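Local coordinates for long form D7clu1 salivary protein (Culex quinquefasciatus, PDB 6V4C), which binds and sequesters ADP, ATP and related adenine compounds of the host, inhibiting platelet aggregation and haemostasis, thereby favouring blood feeding by the mosquito, at residues R207-V212 against E249-K254. Numbering follows the deposited sequence.
Sequences RGLHAV and EQLFMK. With ZN (zinc ion), chain L.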
ATOM      1  N   ARG A 207      -8.485  -2.360  -8.800  1.00 42.37           N
ATOM      2  CA  ARG A 207      -8.287  -1.011  -8.278  1.00 44.88           C
ATOM      3  C   ARG A 207      -7.493  -0.159  -9.258  1.00 43.02           C
ATOM      4  O   ARG A 207      -7.801   1.021  -9.459  1.00 41.64           O
ATOM      5  CB  ARG A 207      -7.572  -1.061  -6.926  1.00 45.82           C
ATOM      6  CG  ARG A 207      -8.395  -1.652  -5.798  1.00 49.62           C
ATOM      7  CD  ARG A 207      -7.621  -1.649  -4.486  1.00 53.11           C
ATOM      8  NE  ARG A 207      -7.381  -0.299  -3.985  1.00 55.52           N
ATOM      9  CZ  ARG A 207      -8.176   0.331  -3.124  1.00 57.54           C
ATOM     10  NH1 ARG A 207      -9.266  -0.270  -2.666  1.00 56.35           N
ATOM     11  NH2 ARG A 207      -7.882   1.561  -2.720  1.00 56.78           N
ATOM     12  N   GLY A 208      -6.470  -0.748  -9.884  1.00 35.76           N
ATOM     13  CA  GLY A 208      -5.684  -0.008 -10.856  1.00 34.10           C
ATOM     14  C   GLY A 208      -6.487   0.405 -12.073  1.00 35.67           C
ATOM     15  O   GLY A 208      -6.284   1.493 -12.620  1.00 33.97           O
ATOM     16  N   LEU A 209      -7.409  -0.455 -12.518  1.00 38.24           N
ATOM     17  CA  LEU A 209      -8.249  -0.124 -13.666  1.00 37.71           C
ATOM     18  C   LEU A 209      -9.238   0.983 -13.325  1.00 38.75           C
ATOM     19  O   LEU A 209      -9.438   1.920 -14.109  1.00 40.59           O
ATOM     20  CB  LEU A 209      -9.001  -1.368 -14.137  1.00 41.14           C
ATOM     21  CG  LEU A 209      -8.240  -2.384 -14.989  1.00 39.40           C
ATOM     22  CD1 LEU A 209      -9.001  -3.698 -15.012  1.00 40.81           C
ATOM     23  CD2 LEU A 209      -8.055  -1.850 -16.396  1.00 38.30           C
ATOM     24  N   HIS A 210      -9.883   0.883 -12.162  1.00 40.71           N
ATOM     25  CA  HIS A 210     -10.846   1.904 -11.767  1.00 40.41           C
ATOM     26  C   HIS A 210     -10.166   3.240 -11.487  1.00 40.58           C
ATOM     27  O   HIS A 210     -10.789   4.296 -11.650  1.00 41.31           O
ATOM     28  CB  HIS A 210     -11.658   1.415 -10.566  1.00 42.35           C
ATOM     29  CG  HIS A 210     -12.338   0.099 -10.797  1.00 45.03           C
ATOM     30  ND1 HIS A 210     -12.758  -0.713  -9.768  1.00 48.20           N
ATOM     31  CD2 HIS A 210     -12.663  -0.547 -11.943  1.00 44.28           C
ATOM     32  CE1 HIS A 210     -13.312  -1.804 -10.268  1.00 48.49           C
ATOM     33  NE2 HIS A 210     -13.270  -1.725 -11.585  1.00 49.87           N
ATOM     34  N   ALA A 211      -8.890   3.219 -11.088  1.00 39.44           N
ATOM     35  CA  ALA A 211      -8.169   4.464 -10.836  1.00 41.23           C
ATOM     36  C   ALA A 211      -8.016   5.298 -12.102  1.00 38.32           C
ATOM     37  O   ALA A 211      -8.008   6.532 -12.032  1.00 40.06           O
ATOM     38  CB  ALA A 211      -6.804   4.170 -10.210  1.00 38.89           C
ATOM     39  N   VAL A 212      -7.887   4.654 -13.257  1.00 39.39           N
ATOM     40  CA  VAL A 212      -7.805   5.358 -14.531  1.00 40.73           C
ATOM     41  C   VAL A 212      -9.171   5.467 -15.211  1.00 39.72           C
ATOM     42  O   VAL A 212      -9.243   5.691 -16.420  1.00 41.87           O
ATOM     43  CB  VAL A 212      -6.737   4.764 -15.464  1.00 41.94           C
ATOM     44  CG1 VAL A 212      -5.370   4.852 -14.817  1.00 38.23           C
ATOM     45  CG2 VAL A 212      -7.077   3.320 -15.821  1.00 42.40           C
ATOM     46  N   GLU A 249      -1.581  -3.961 -24.506  1.00 37.46           N
ATOM     47  CA  GLU A 249      -0.506  -3.100 -24.024  1.00 38.06           C
ATOM     48  C   GLU A 249      -1.016  -1.710 -23.657  1.00 35.93           C
ATOM     49  O   GLU A 249      -0.636  -1.161 -22.620  1.00 33.66           O
ATOM     50  CB  GLU A 249       0.607  -2.997 -25.067  1.00 36.72           C
ATOM     51  CG  GLU A 249       1.703  -2.000 -24.695  1.00 36.47           C
ATOM     52  CD  GLU A 249       2.721  -1.816 -25.794  1.00 38.35           C
ATOM     53  OE1 GLU A 249       2.311  -1.653 -26.962  1.00 38.14           O
ATOM     54  OE2 GLU A 249       3.932  -1.846 -25.492  1.00 35.42           O
ATOM     55  N   GLN A 250      -1.874  -1.131 -24.497  1.00 41.27           N
ATOM     56  CA  GLN A 250      -2.279   0.259 -24.300  1.00 43.27           C
ATOM     57  C   GLN A 250      -2.978   0.449 -22.958  1.00 43.80           C
ATOM     58  O   GLN A 250      -2.612   1.329 -22.170  1.00 41.58           O
ATOM     59  CB  GLN A 250      -3.174   0.707 -25.456  1.00 48.28           C
ATOM     60  CG  GLN A 250      -2.661   1.934 -26.189  1.00 55.13           C
ATOM     61  CD  GLN A 250      -1.251   1.758 -26.738  1.00 59.87           C
ATOM     62  OE1 GLN A 250      -0.432   2.675 -26.670  1.00 55.66           O
ATOM     63  NE2 GLN A 250      -0.966   0.581 -27.291  1.00 56.56           N
ATOM     64  N   LEU A 251      -3.981  -0.382 -22.671  1.00 37.43           N
ATOM     65  CA  LEU A 251      -4.689  -0.250 -21.402  1.00 35.64           C
ATOM     66  C   LEU A 251      -3.801  -0.650 -20.231  1.00 33.37           C
ATOM     67  O   LEU A 251      -3.812   0.010 -19.184  1.00 33.46           O
ATOM     68  CB  LEU A 251      -5.967  -1.083 -21.423  1.00 35.67           C
ATOM     69  CG  LEU A 251      -6.792  -1.054 -20.141  1.00 36.39           C
ATOM     70  CD1 LEU A 251      -7.146   0.378 -19.771  1.00 37.07           C
ATOM     71  CD2 LEU A 251      -8.046  -1.896 -20.307  1.00 37.97           C
ATOM     72  N   PHE A 252      -3.028  -1.726 -20.395  1.00 37.65           N
ATOM     73  CA  PHE A 252      -2.160  -2.198 -19.320  1.00 36.39           C
ATOM     74  C   PHE A 252      -1.181  -1.114 -18.887  1.00 36.87           C
ATOM     75  O   PHE A 252      -1.008  -0.857 -17.689  1.00 34.99           O
ATOM     76  CB  PHE A 252      -1.414  -3.458 -19.774  1.00 35.71           C
ATOM     77  CG  PHE A 252      -0.613  -4.122 -18.686  1.00 35.33           C
ATOM     78  CD1 PHE A 252      -1.184  -5.097 -17.889  1.00 36.75           C
ATOM     79  CD2 PHE A 252       0.713  -3.778 -18.468  1.00 35.79           C
ATOM     80  CE1 PHE A 252      -0.451  -5.717 -16.890  1.00 38.35           C
ATOM     81  CE2 PHE A 252       1.449  -4.394 -17.473  1.00 34.73           C
ATOM     82  CZ  PHE A 252       0.866  -5.367 -16.682  1.00 35.04           C
ATOM     83  N   MET A 253      -0.532  -0.458 -19.856  1.00 37.44           N
ATOM     84  CA  MET A 253       0.440   0.577 -19.522  1.00 37.46           C
ATOM     85  C   MET A 253      -0.227   1.819 -18.950  1.00 37.27           C
ATOM     86  O   MET A 253       0.350   2.488 -18.085  1.00 36.27           O
ATOM     87  CB  MET A 253       1.288   0.937 -20.744  1.00 38.24           C
ATOM     88  CG  MET A 253       2.221  -0.174 -21.162  1.00 38.82           C
ATOM     89  SD  MET A 253       3.017  -0.926 -19.731  1.00 52.11           S
ATOM     90  CE  MET A 253       4.067   0.417 -19.169  1.00 45.03           C
ATOM     91  N   LYS A 254      -1.428   2.151 -19.424  1.00 36.22           N
ATOM     92  CA  LYS A 254      -2.180   3.244 -18.821  1.00 36.82           C
ATOM     93  C   LYS A 254      -2.432   2.980 -17.340  1.00 36.32           C
ATOM     94  O   LYS A 254      -2.312   3.889 -16.510  1.00 35.72           O
ATOM     95  CB  LYS A 254      -3.498   3.434 -19.570  1.00 38.71           C
ATOM     96  CG  LYS A 254      -4.351   4.582 -19.059  1.00 41.13           C
ATOM     97  CD  LYS A 254      -5.679   4.641 -19.799  1.00 45.14           C
ATOM     98  CE  LYS A 254      -6.580   5.730 -19.242  1.00 46.32           C
ATOM     99  NZ  LYS A 254      -7.875   5.803 -19.979  1.00 51.02           N
TER
HETATM  100 ZN    ZN L 311       4.924  -1.138 -27.096  0.69 42.43          ZN
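The side chains that meet, L209 with L251 and V212 with K254, are all non-planar, and the ring of F252 and the carboxylate of E249 take no part in the contact. The ring of F252 starts away from residues 207-212; M253 SD lies at its edge, in the ring plane, 3.9 Å from F252 CD2. Y240 meets this ring edge-to-face, and Y244 meets it with the planes inclined. Such an aromatic cluster suits the buried flank. The carboxylate of E249 binds zinc mainly through OE2, 2.0 Å from the metal, with OE1 at 2.7 Å; H172 also binds this zinc.

Between the helices, L209 CD2 touches L251 CD2 at 3.9 Å, the two side chains crossing at about a right angle. L251 carries CG anti to its backbone N (chi1 179°), which extends the isobutyl group across the gap. Branched leucines suit this place because their CA atoms are 8.5 Å apart. L209 also reaches V255, one turn further along.

At the other end the backbones draw closer, and the shorter V212 suffices. Its CG1 packs 3.6 Å from the carbonyl O of K254, while CB lies 3.9 Å from K254 CE. Fully extended, the lysine brings its terminal methylene CE against valine and carries NZ to 3.8 Å from V212 O, too far for a hydrogen bond, though the positive charge probably favours this nearby carbonyl. Y277 borders both residues, and Y258 also packs on V212.

With just 193 Å² buried, this is light packing of the end of helix 202-211 and V212 on helix 249-263, through a leucine pair and a valine-lysine contact, within the second of the two all-helical odorant-binding-protein-like domains characteristic of long-form D7 proteins.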